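Local structure of NO-binding heme-dependent sensor protein (Shewanella oneidensis, 4U9B) at residues V95-H99 / I118-L122; M1-I5 / Y110-S114; Q63-K67 / L138-A142. The protein binds heme and, through it, nitric oxide, probably acting as a gas sensor of the H-NOX family in signalling. All coordinates share one frame; numbering follows the deposited sequence.

How the interactions relate
All three contacts reach the heme. Interactions 1 and 2 sit at the two ends of helix 98-109. Interaction 1 joins the turn before this helix to an outer strand of the sheet. Its isoleucines are buried at the heme, while its polar end is at the surface and binds a phosphate. Interaction 2 ties the N-terminus to the loop after the helix. It is part polar and part apolar, with a buried lysine and backbone N-H groups that hold a propionate. Interaction 3 lies nearest the centre of the chain and packs helix 62-80 on the start of helix 139-152, beside the zinc site. It is mainly apolar and CH-pi packing, with one bridging water. Met-1 of interaction 2 packs on its Leu-138.

Interaction 1. Residues V95-H99 / I118-L122; sequences VMGIH and INGQL. With HEM (protoporphyrin IX containing Fe), chain B; PO4 (phosphate ion), chain E.
Ile-98 and Ile-118 make the apolar part of this contact. Ile-98 CG2 meets Ile-118 CG2 at 3.7 Å, and the two side chains cross obliquely. The other branch of each goes to the heme. Ile-98 CD1 packs 3.6 Å from heme vinyl carbon CAB, and Ile-118 CD1 lies 3.7 Å from heme meso carbon CHB. The pair thus forms one piece of the pocket wall, and Ile-98 also touches the bound nitric oxide. Met-96 lies against the strand backbone. Its chain bends at chi2 and chi3, with Met-96 CE 3.3 Å from Gly-120 O. Its one apolar side-chain partner on the strand is Leu-122 CB.

Residues 118-122 lie on strand 117-122, an outermost strand of the antiparallel H-NOX sheet within this chain, and their backbone pairs with strand 128-133. Helix 98-109 carries His-103, the axial heme ligand in another structure of this protein but not bound to the iron here.

The polar part is at the surface. His-99 has CG anti to the backbone N (chi1 -176°), which brings its ring to the strand. His-99 CD2 lies 3.0 Å from Ile-118 O. Asn-119 OD1 sits 3.3 Å above one face of the His-99 ring, toward the rim, with ring and amide planes 42° apart. The angle is poor for a hydrogen bond to NE2. Both groups instead donate to a phosphate, probably from the crystallisation liquor. His-99 NE2 reaches phosphate O1 at 3.1 Å, near the ring plane. Asn-119 ND2 reaches phosphate O2 at 3.1 Å in a nearly straight bond (166°). With an alanine here instead of Asn-119, the phosphate would probably lose one N-H donor and the His-99 ring the oxygen over its face. His-117 ND1 is a further phosphate partner.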
loop_
_atom_site.group_PDB
_atom_site.type_symbol
_atom_site.label_atom_id
_atom_site.label_comp_id
_atom_site.label_asym_id
_atom_site.label_seq_id
_atom_site.Cartn_x
_atom_site.Cartn_y
_atom_site.Cartn_z
ATOM N N VAL A 95 8.294 -10.609 1.280
ATOM C CA VAL A 95 8.892 -9.326 1.639
ATOM C C VAL A 95 10.267 -9.154 1.001
ATOM O O VAL A 95 10.585 -8.094 0.462
ATOM C CB VAL A 95 9.022 -9.178 3.168
ATOM C CG1 VAL A 95 9.681 -7.848 3.530
ATOM C CG2 VAL A 95 7.653 -9.281 3.824
ATOM N N MET A 96 11.084 -10.199 1.072
ATOM C CA MET A 96 12.409 -10.162 0.472
ATOM C C MET A 96 12.327 -10.153 -1.053
ATOM O O MET A 96 13.316 -9.872 -1.731
ATOM C CB MET A 96 13.236 -11.354 0.956
ATOM C CG MET A 96 13.571 -11.297 2.437
ATOM S SD MET A 96 14.586 -9.867 2.867
ATOM C CE MET A 96 16.114 -10.282 2.029
ATOM N N GLY A 97 11.143 -10.450 -1.581
ATOM C CA GLY A 97 10.927 -10.484 -3.017
ATOM C C GLY A 97 10.253 -9.247 -3.579
ATOM O O GLY A 97 9.988 -9.182 -4.779
ATOM N N ILE A 98 9.968 -8.264 -2.730
ATOM C CA ILE A 98 9.339 -7.033 -3.201
ATOM C C ILE A 98 10.254 -6.336 -4.204
ATOM O O ILE A 98 9.806 -5.891 -5.261
ATOM C CB ILE A 98 9.010 -6.062 -2.036
ATOM C CG1 ILE A 98 7.971 -6.683 -1.096
ATOM C CG2 ILE A 98 8.484 -4.729 -2.578
ATOM C CD1 ILE A 98 7.733 -5.888 0.185
ATOM N N HIS A 99 11.538 -6.257 -3.873
ATOM C CA HIS A 99 12.498 -5.520 -4.686
ATOM C C HIS A 99 12.734 -6.188 -6.037
ATOM O O HIS A 99 12.749 -5.525 -7.072
ATOM C CB HIS A 99 13.829 -5.385 -3.943
ATOM C CG HIS A 99 14.846 -4.565 -4.671
ATOM N ND1 HIS A 99 15.984 -5.109 -5.227
ATOM C CD2 HIS A 99 14.896 -3.239 -4.942
ATOM C CE1 HIS A 99 16.691 -4.155 -5.804
ATOM N NE2 HIS A 99 16.053 -3.010 -5.645
ATOM N N ILE A 118 12.080 -0.015 -2.434
ATOM C CA ILE A 118 12.011 -0.916 -1.298
ATOM C C ILE A 118 13.152 -1.923 -1.384
ATOM O O ILE A 118 13.354 -2.561 -2.415
ATOM C CB ILE A 118 10.638 -1.629 -1.227
ATOM C CG1 ILE A 118 9.574 -0.628 -0.752
ATOM C CG2 ILE A 118 10.691 -2.835 -0.288
ATOM C CD1 ILE A 118 8.162 -1.177 -0.671
ATOM N N ASN A 119 13.902 -2.035 -0.292
ATOM C CA ASN A 119 15.020 -2.961 -0.196
ATOM C C ASN A 119 14.980 -3.683 1.138
ATOM O O ASN A 119 14.832 -3.054 2.184
ATOM C CB ASN A 119 16.352 -2.223 -0.353
ATOM C CG ASN A 119 16.540 -1.638 -1.739
ATOM O OD1 ASN A 119 17.171 -2.249 -2.603
ATOM N ND2 ASN A 119 15.997 -0.445 -1.957
ATOM N N GLY A 120 15.119 -5.003 1.092
ATOM C CA GLY A 120 15.021 -5.826 2.281
ATOM C C GLY A 120 16.303 -6.566 2.592
ATOM O O GLY A 120 16.970 -7.081 1.696
ATOM N N GLN A 121 16.647 -6.601 3.874
ATOM C CA GLN A 121 17.739 -7.429 4.369
ATOM C C GLN A 121 17.201 -8.384 5.421
ATOM O O GLN A 121 16.541 -7.962 6.372
ATOM C CB GLN A 121 18.863 -6.569 4.957
ATOM C CG GLN A 121 19.625 -5.753 3.927
ATOM C CD GLN A 121 20.330 -6.622 2.900
ATOM O OE1 GLN A 121 20.762 -7.734 3.202
ATOM N NE2 GLN A 121 20.441 -6.120 1.674
ATOM N N LEU A 122 17.468 -9.674 5.237
ATOM C CA LEU A 122 17.167 -10.669 6.257
ATOM C C LEU A 122 18.343 -10.731 7.219
ATOM O O LEU A 122 19.458 -11.072 6.827
ATOM C CB LEU A 122 16.902 -12.043 5.636
ATOM C CG LEU A 122 16.534 -13.160 6.622
ATOM C CD1 LEU A 122 15.262 -12.823 7.388
ATOM C CD2 LEU A 122 16.379 -14.493 5.905
HETATM C CHA HEM B . 2.293 0.556 -5.047
HETATM C CHB HEM B . 4.498 -1.403 -1.210
HETATM C CHC HEM B . 2.937 -5.786 -2.492
HETATM C CHD HEM B . 1.807 -3.984 -6.850
HETATM C C1A HEM B . 2.861 0.409 -3.805
HETATM C C2A HEM B . 2.964 1.429 -2.781
HETATM C C3A HEM B . 3.571 0.878 -1.725
HETATM C C4A HEM B . 3.873 -0.500 -2.040
HETATM C CMA HEM B . 3.905 1.561 -0.388
HETATM C CAA HEM B . 2.464 2.888 -2.888
HETATM C CBA HEM B . 3.318 3.690 -3.874
HETATM C CGA HEM B . 4.539 4.314 -3.234
HETATM O O1A HEM B . 5.294 5.020 -3.960
HETATM O O2A HEM B . 4.778 4.125 -2.012
HETATM C C1B HEM B . 4.228 -2.749 -1.180
HETATM C C2B HEM B . 4.537 -3.652 -0.095
HETATM C C3B HEM B . 4.116 -4.880 -0.453
HETATM C C4B HEM B . 3.507 -4.765 -1.766
HETATM C CMB HEM B . 5.260 -3.185 1.189
HETATM C CAB HEM B . 4.171 -6.222 0.315
HETATM C CBB HEM B . 4.326 -6.314 1.640
HETATM C C1C HEM B . 2.494 -5.688 -3.796
HETATM C C2C HEM B . 1.957 -6.771 -4.587
HETATM C C3C HEM B . 1.647 -6.304 -5.802
HETATM C C4C HEM B . 1.971 -4.883 -5.818
HETATM C CMC HEM B . 1.792 -8.221 -4.085
HETATM C CAC HEM B . 1.035 -7.183 -6.924
HETATM C CBC HEM B . 0.956 -6.796 -8.202
HETATM C C1D HEM B . 1.737 -2.613 -6.732
HETATM C C2D HEM B . 1.157 -1.741 -7.727
HETATM C C3D HEM B . 1.309 -0.329 -7.166
HETATM C C4D HEM B . 1.967 -0.481 -5.891
HETATM C CMD HEM B . 0.510 -2.146 -9.065
HETATM C CAD HEM B . 0.853 0.988 -7.816
HETATM C CBD HEM B . 1.969 1.562 -8.684
HETATM C CGD HEM B . 1.490 2.853 -9.294
HETATM O O1D HEM B . 0.527 3.439 -8.741
HETATM O O2D HEM B . 2.064 3.298 -10.325
HETATM N NA HEM B . 3.419 -0.761 -3.315
HETATM N NB HEM B . 3.598 -3.455 -2.179
HETATM N NC HEM B . 2.488 -4.549 -4.580
HETATM N ND HEM B . 2.202 -1.838 -5.670
HETATM FE FE HEM B . 3.113 -2.657 -4.023
HETATM P P PO4 E . 16.667 0.711 -5.885
HETATM O O1 PO4 E . 15.942 -0.203 -6.844
HETATM O O2 PO4 E . 15.780 0.996 -4.697
HETATM O O3 PO4 E . 17.939 0.041 -5.416
HETATM O O4 PO4 E . 17.006 2.006 -6.583
#

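Interaction 2. Residues M1-I5 / Y110-S114; sequences MKGII and YHEPS. With HEM (protoporphyrin IX containing Fe), chain B.
Lys-2 and His-111 anchor a mixed contact, part polar and part apolar, beside a heme propionate. It joins residues 1-5, which lead into helix 3-17, to the loop that follows helix 98-109. Lys-2 NZ donates to His-111 O at 2.8 Å, in the carbonyl plane and with a C=O...N angle of 153°. The side chain bends at chi2 (-64°) and then runs extended, which carries the ammonium to the loop. Ser-41 OG and Ala-39 O also bond to NZ, so three oxygens grip this buried group.

The two segments close on the propionate through their backbones. Lys-2 N gives a hydrogen bond to heme O1D of 2.8 Å. Ser-114 N gives one to heme O2D of 2.6 Å, almost straight at 172°. Each carboxylate oxygen therefore has a donor from one segment. The heme is further hydrogen-bonded by Tyr-132, Ser-134 and Arg-136, the YxSxR motif of H-NOX domains.

Tyr-110 carries the apolar part. Its side chain and that of Lys-2 slide past each other in opposite directions, with Lys-2 CG 4.0 Å from Tyr-110 CD2. Ile-4 crosses the tyrosine at about a right angle, with Ile-4 CG2 4.1 Å from Tyr-110 CE2. The heme methyl CMD packs over one face of the ring, 3.8 Å from Tyr-110 CE1. A hydrogen bond between the phenol oxygen and His-81 NE2 ties down the far end of the ring.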
loop_
_atom_site.group_PDB
_atom_site.type_symbol
_atom_site.label_atom_id
_atom_site.label_comp_id
_atom_site.label_asym_id
_atom_site.label_seq_id
_atom_site.Cartn_x
_atom_site.Cartn_y
_atom_site.Cartn_z
ATOM N N MET A 1 -0.159 7.310 -10.111
ATOM C CA MET A 1 -0.965 6.368 -9.284
ATOM C C MET A 1 -1.901 5.577 -10.192
ATOM O O MET A 1 -2.799 6.143 -10.819
ATOM C CB MET A 1 -1.753 7.130 -8.211
ATOM C CG MET A 1 -2.353 6.252 -7.110
ATOM S SD MET A 1 -1.135 5.409 -6.081
ATOM C CE MET A 1 -0.331 6.797 -5.285
ATOM N N LYS A 2 -1.683 4.268 -10.274
ATOM C CA LYS A 2 -2.458 3.434 -11.181
ATOM C C LYS A 2 -3.884 3.256 -10.676
ATOM O O LYS A 2 -4.141 3.278 -9.472
ATOM C CB LYS A 2 -1.786 2.070 -11.373
ATOM C CG LYS A 2 -0.530 2.110 -12.242
ATOM C CD LYS A 2 -0.850 2.534 -13.671
ATOM C CE LYS A 2 0.384 2.573 -14.552
ATOM N NZ LYS A 2 0.080 3.207 -15.869
ATOM N N GLY A 3 -4.808 3.088 -11.616
ATOM C CA GLY A 3 -6.219 2.980 -11.303
ATOM C C GLY A 3 -6.558 1.839 -10.365
ATOM O O GLY A 3 -7.535 1.923 -9.626
ATOM N N ILE A 4 -5.761 0.773 -10.390
ATOM C CA ILE A 4 -6.023 -0.375 -9.527
ATOM C C ILE A 4 -6.045 0.062 -8.064
ATOM O O ILE A 4 -6.861 -0.411 -7.279
ATOM C CB ILE A 4 -4.980 -1.509 -9.720
ATOM C CG1 ILE A 4 -5.221 -2.628 -8.705
ATOM C CG2 ILE A 4 -3.558 -0.983 -9.583
ATOM C CD1 ILE A 4 -4.575 -3.953 -9.081
ATOM N N ILE A 5 -5.166 0.990 -7.710
ATOM C CA ILE A 5 -5.110 1.485 -6.341
ATOM C C ILE A 5 -6.418 2.190 -5.997
ATOM O O ILE A 5 -6.980 1.982 -4.922
ATOM C CB ILE A 5 -3.925 2.447 -6.135
ATOM C CG1 ILE A 5 -2.610 1.780 -6.561
ATOM C CG2 ILE A 5 -3.856 2.908 -4.682
ATOM C CD1 ILE A 5 -2.271 0.501 -5.807
ATOM N N TYR A 110 2.193 -3.503 -16.098
ATOM C CA TYR A 110 1.743 -2.110 -16.139
ATOM C C TYR A 110 2.681 -1.242 -16.967
ATOM O O TYR A 110 3.892 -1.469 -17.000
ATOM C CB TYR A 110 1.632 -1.537 -14.721
ATOM C CG TYR A 110 0.520 -2.147 -13.895
ATOM C CD1 TYR A 110 0.727 -3.309 -13.163
ATOM C CD2 TYR A 110 -0.735 -1.557 -13.847
ATOM C CE1 TYR A 110 -0.287 -3.868 -12.409
ATOM C CE2 TYR A 110 -1.754 -2.106 -13.095
ATOM C CZ TYR A 110 -1.525 -3.264 -12.379
ATOM O OH TYR A 110 -2.539 -3.816 -11.632
ATOM N N HIS A 111 2.110 -0.241 -17.629
ATOM C CA HIS A 111 2.901 0.735 -18.363
ATOM C C HIS A 111 3.385 1.836 -17.430
ATOM O O HIS A 111 2.580 2.575 -16.856
ATOM C CB HIS A 111 2.096 1.344 -19.509
ATOM C CG HIS A 111 2.867 2.342 -20.317
ATOM N ND1 HIS A 111 3.926 1.985 -21.125
ATOM C CD2 HIS A 111 2.745 3.686 -20.428
ATOM C CE1 HIS A 111 4.416 3.065 -21.706
ATOM N NE2 HIS A 111 3.719 4.110 -21.300
ATOM N N GLU A 112 4.704 1.927 -17.281
ATOM C CA GLU A 112 5.343 2.989 -16.506
ATOM C C GLU A 112 4.714 3.185 -15.126
ATOM O O GLU A 112 4.214 4.267 -14.812
ATOM C CB GLU A 112 5.302 4.302 -17.289
ATOM C CG GLU A 112 6.175 4.293 -18.535
ATOM C CD GLU A 112 6.248 5.648 -19.215
ATOM O OE1 GLU A 112 5.481 6.556 -18.827
ATOM O OE2 GLU A 112 7.077 5.807 -20.135
ATOM N N PRO A 113 4.746 2.138 -14.292
ATOM C CA PRO A 113 4.217 2.252 -12.930
ATOM C C PRO A 113 5.112 3.128 -12.067
ATOM O O PRO A 113 6.284 3.302 -12.405
ATOM C CB PRO A 113 4.215 0.804 -12.436
ATOM C CG PRO A 113 5.349 0.172 -13.169
ATOM C CD PRO A 113 5.389 0.833 -14.526
ATOM N N SER A 114 4.565 3.672 -10.984
ATOM C CA SER A 114 5.339 4.456 -10.029
ATOM C C SER A 114 5.442 3.689 -8.718
ATOM O O SER A 114 4.574 3.790 -7.849
ATOM C CB SER A 114 4.702 5.828 -9.803
ATOM O OG SER A 114 4.755 6.607 -10.986
HETATM C CHA HEM B . 2.293 0.556 -5.047
HETATM C CHB HEM B . 4.498 -1.403 -1.210
HETATM C CHC HEM B . 2.937 -5.786 -2.492
HETATM C CHD HEM B . 1.807 -3.984 -6.850
HETATM C C1A HEM B . 2.861 0.409 -3.805
HETATM C C2A HEM B . 2.964 1.429 -2.781
HETATM C C3A HEM B . 3.571 0.878 -1.725
HETATM C C4A HEM B . 3.873 -0.500 -2.040
HETATM C CMA HEM B . 3.905 1.561 -0.388
HETATM C CAA HEM B . 2.464 2.888 -2.888
HETATM C CBA HEM B . 3.318 3.690 -3.874
HETATM C CGA HEM B . 4.539 4.314 -3.234
HETATM O O1A HEM B . 5.294 5.020 -3.960
HETATM O O2A HEM B . 4.778 4.125 -2.012
HETATM C C1B HEM B . 4.228 -2.749 -1.180
HETATM C C2B HEM B . 4.537 -3.652 -0.095
HETATM C C3B HEM B . 4.116 -4.880 -0.453
HETATM C C4B HEM B . 3.507 -4.765 -1.766
HETATM C CMB HEM B . 5.260 -3.185 1.189
HETATM C CAB HEM B . 4.171 -6.222 0.315
HETATM C CBB HEM B . 4.326 -6.314 1.640
HETATM C C1C HEM B . 2.494 -5.688 -3.796
HETATM C C2C HEM B . 1.957 -6.771 -4.587
HETATM C C3C HEM B . 1.647 -6.304 -5.802
HETATM C C4C HEM B . 1.971 -4.883 -5.818
HETATM C CMC HEM B . 1.792 -8.221 -4.085
HETATM C CAC HEM B . 1.035 -7.183 -6.924
HETATM C CBC HEM B . 0.956 -6.796 -8.202
HETATM C C1D HEM B . 1.737 -2.613 -6.732
HETATM C C2D HEM B . 1.157 -1.741 -7.727
HETATM C C3D HEM B . 1.309 -0.329 -7.166
HETATM C C4D HEM B . 1.967 -0.481 -5.891
HETATM C CMD HEM B . 0.510 -2.146 -9.065
HETATM C CAD HEM B . 0.853 0.988 -7.816
HETATM C CBD HEM B . 1.969 1.562 -8.684
HETATM C CGD HEM B . 1.490 2.853 -9.294
HETATM O O1D HEM B . 0.527 3.439 -8.741
HETATM O O2D HEM B . 2.064 3.298 -10.325
HETATM N NA HEM B . 3.419 -0.761 -3.315
HETATM N NB HEM B . 3.598 -3.455 -2.179
HETATM N NC HEM B . 2.488 -4.549 -4.580
HETATM N ND HEM B . 2.202 -1.838 -5.670
HETATM FE FE HEM B . 3.113 -2.657 -4.023
#

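Interaction 3. Residues Q63-K67 / L138-A142; sequences QDVVK and LCFCA. With ZN (zinc ion), chain D; HEM (protoporphyrin IX containing Fe), chain B.
Gln-63 CB lies over one face of the Phe-140 ring, the two side chains crossing at about a right angle. Gln-63 CB stands 3.8 Å from the centroid of the Phe-140 ring, only 10° off its normal, in a CH-pi contact. The glutamine then bends at chi2, and Gln-63 OE1 comes back to 3.4 Å from Phe-140 CB, with amide and ring planes 51° apart. A water donates to Gln-63 OE1 and accepts from Phe-140 N at 3.0 Å, bridging the amide to the first turn of the helix. Lys-67 CB sits at the ring's edge, near its plane. The lysine chain runs on extended to a salt bridge with Glu-143.

The contact packs helix 62-80 of this H-NOX domain on the start of helix 139-152, where Leu-138 and Ala-142 touch the heme and Cys-139 binds zinc. Leu-138 is at the N-cap position. Cys-139 SG binds zinc at 2.3 Å, and His-161, Cys-164 and Cys-172 complete the site.

Val-66 fills the interface on the heme side. Its CG1, anti to the backbone N (chi1 167°), points at the second helix and meets Cys-141 CB at 3.6 Å. The same methyl lies 3.9 Å from Leu-138 CD2, while Leu-138 CD1 packs on propionate carbon CAA. The backbones are close as well: Lys-67 CA makes a CA-H...O contact of 3.2 Å with Phe-140 O.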
loop_
_atom_site.group_PDB
_atom_site.type_symbol
_atom_site.label_atom_id
_atom_site.label_comp_id
_atom_site.label_asym_id
_atom_site.label_seq_id
_atom_site.Cartn_x
_atom_site.Cartn_y
_atom_site.Cartn_z
ATOM N N GLN A 63 -2.419 9.325 8.425
ATOM C CA GLN A 63 -1.517 8.186 8.301
ATOM C C GLN A 63 -2.136 6.892 8.832
ATOM O O GLN A 63 -1.787 5.801 8.375
ATOM C CB GLN A 63 -0.198 8.477 9.025
ATOM C CG GLN A 63 0.591 9.637 8.424
ATOM C CD GLN A 63 0.892 9.442 6.946
ATOM O OE1 GLN A 63 0.959 8.317 6.458
ATOM N NE2 GLN A 63 1.058 10.544 6.223
ATOM N N ASP A 64 -3.049 7.009 9.790
ATOM C CA ASP A 64 -3.744 5.839 10.316
ATOM C C ASP A 64 -4.748 5.306 9.294
ATOM O O ASP A 64 -4.941 4.096 9.171
ATOM C CB ASP A 64 -4.454 6.172 11.630
ATOM C CG ASP A 64 -3.501 6.227 12.818
ATOM O OD1 ASP A 64 -2.436 5.575 12.780
ATOM O OD2 ASP A 64 -3.827 6.921 13.802
ATOM N N VAL A 65 -5.384 6.213 8.562
ATOM C CA VAL A 65 -6.286 5.819 7.486
ATOM C C VAL A 65 -5.489 5.153 6.369
ATOM O O VAL A 65 -5.911 4.141 5.807
ATOM C CB VAL A 65 -7.065 7.029 6.932
ATOM C CG1 VAL A 65 -7.887 6.638 5.701
ATOM C CG2 VAL A 65 -7.967 7.608 8.012
ATOM N N VAL A 66 -4.328 5.724 6.063
ATOM C CA VAL A 66 -3.460 5.200 5.012
ATOM C C VAL A 66 -2.969 3.801 5.365
ATOM O O VAL A 66 -2.873 2.930 4.500
ATOM C CB VAL A 66 -2.262 6.146 4.773
ATOM C CG1 VAL A 66 -1.177 5.480 3.930
ATOM C CG2 VAL A 66 -2.739 7.431 4.102
ATOM N N LYS A 67 -2.664 3.585 6.638
ATOM C CA LYS A 67 -2.202 2.279 7.095
ATOM C C LYS A 67 -3.328 1.256 6.999
ATOM O O LYS A 67 -3.105 0.113 6.603
ATOM C CB LYS A 67 -1.675 2.368 8.530
ATOM C CG LYS A 67 -1.162 1.049 9.097
ATOM C CD LYS A 67 -0.566 1.235 10.487
ATOM C CE LYS A 67 -0.038 -0.076 11.049
ATOM N NZ LYS A 67 0.698 0.107 12.338
ATOM N N LEU A 138 4.455 7.192 1.280
ATOM C CA LEU A 138 3.391 6.273 1.689
ATOM C C LEU A 138 3.915 5.115 2.537
ATOM O O LEU A 138 3.477 3.973 2.391
ATOM C CB LEU A 138 2.671 5.731 0.451
ATOM C CG LEU A 138 1.682 6.691 -0.213
ATOM C CD1 LEU A 138 1.325 6.203 -1.608
ATOM C CD2 LEU A 138 0.429 6.826 0.636
ATOM N N CYS A 139 4.841 5.413 3.436
ATOM C CA CYS A 139 5.432 4.378 4.279
ATOM C C CYS A 139 4.386 3.707 5.166
ATOM O O CYS A 139 4.525 2.535 5.515
ATOM C CB CYS A 139 6.548 4.964 5.142
ATOM S SG CYS A 139 6.017 6.310 6.215
ATOM N N PHE A 140 3.336 4.438 5.526
ATOM C CA PHE A 140 2.296 3.860 6.371
ATOM C C PHE A 140 1.435 2.900 5.559
ATOM O O PHE A 140 0.874 1.946 6.103
ATOM C CB PHE A 140 1.439 4.953 7.015
ATOM C CG PHE A 140 1.986 5.451 8.324
ATOM C CD1 PHE A 140 3.066 6.314 8.357
ATOM C CD2 PHE A 140 1.420 5.048 9.522
ATOM C CE1 PHE A 140 3.571 6.770 9.559
ATOM C CE2 PHE A 140 1.922 5.502 10.730
ATOM C CZ PHE A 140 3.001 6.362 10.746
ATOM N N CYS A 141 1.344 3.140 4.255
ATOM C CA CYS A 141 0.669 2.205 3.366
ATOM C C CYS A 141 1.519 0.940 3.244
ATOM O O CYS A 141 0.993 -0.173 3.207
ATOM C CB CYS A 141 0.423 2.839 1.992
ATOM S SG CYS A 141 -0.541 1.822 0.841
ATOM N N ALA A 142 2.836 1.121 3.199
ATOM C CA ALA A 142 3.764 -0.008 3.165
ATOM C C ALA A 142 3.625 -0.843 4.430
ATOM O O ALA A 142 3.603 -2.076 4.378
ATOM C CB ALA A 142 5.201 0.482 3.012
HETATM ZN ZN ZN D . 7.956 6.356 7.495
HETATM C CHA HEM B . 2.293 0.556 -5.047
HETATM C CHB HEM B . 4.498 -1.403 -1.210
HETATM C CHC HEM B . 2.937 -5.786 -2.492
HETATM C CHD HEM B . 1.807 -3.984 -6.850
HETATM C C1A HEM B . 2.861 0.409 -3.805
HETATM C C2A HEM B . 2.964 1.429 -2.781
HETATM C C3A HEM B . 3.571 0.878 -1.725
HETATM C C4A HEM B . 3.873 -0.500 -2.040
HETATM C CMA HEM B . 3.905 1.561 -0.388
HETATM C CAA HEM B . 2.464 2.888 -2.888
HETATM C CBA HEM B . 3.318 3.690 -3.874
HETATM C CGA HEM B . 4.539 4.314 -3.234
HETATM O O1A HEM B . 5.294 5.020 -3.960
HETATM O O2A HEM B . 4.778 4.125 -2.012
HETATM C C1B HEM B . 4.228 -2.749 -1.180
HETATM C C2B HEM B . 4.537 -3.652 -0.095
HETATM C C3B HEM B . 4.116 -4.880 -0.453
HETATM C C4B HEM B . 3.507 -4.765 -1.766
HETATM C CMB HEM B . 5.260 -3.185 1.189
HETATM C CAB HEM B . 4.171 -6.222 0.315
HETATM C CBB HEM B . 4.326 -6.314 1.640
HETATM C C1C HEM B . 2.494 -5.688 -3.796
HETATM C C2C HEM B . 1.957 -6.771 -4.587
HETATM C C3C HEM B . 1.647 -6.304 -5.802
HETATM C C4C HEM B . 1.971 -4.883 -5.818
HETATM C CMC HEM B . 1.792 -8.221 -4.085
HETATM C CAC HEM B . 1.035 -7.183 -6.924
HETATM C CBC HEM B . 0.956 -6.796 -8.202
HETATM C C1D HEM B . 1.737 -2.613 -6.732
HETATM C C2D HEM B . 1.157 -1.741 -7.727
HETATM C C3D HEM B . 1.309 -0.329 -7.166
HETATM C C4D HEM B . 1.967 -0.481 -5.891
HETATM C CMD HEM B . 0.510 -2.146 -9.065
HETATM C CAD HEM B . 0.853 0.988 -7.816
HETATM C CBD HEM B . 1.969 1.562 -8.684
HETATM C CGD HEM B . 1.490 2.853 -9.294
HETATM O O1D HEM B . 0.527 3.439 -8.741
HETATM O O2D HEM B . 2.064 3.298 -10.325
HETATM N NA HEM B . 3.419 -0.761 -3.315
HETATM N NB HEM B . 3.598 -3.455 -2.179
HETATM N NC HEM B . 2.488 -4.549 -4.580
HETATM N ND HEM B . 2.202 -1.838 -5.670
HETATM FE FE HEM B . 3.113 -2.657 -4.023
HETATM O O HOH W 1 2.538 7.293 4.823
#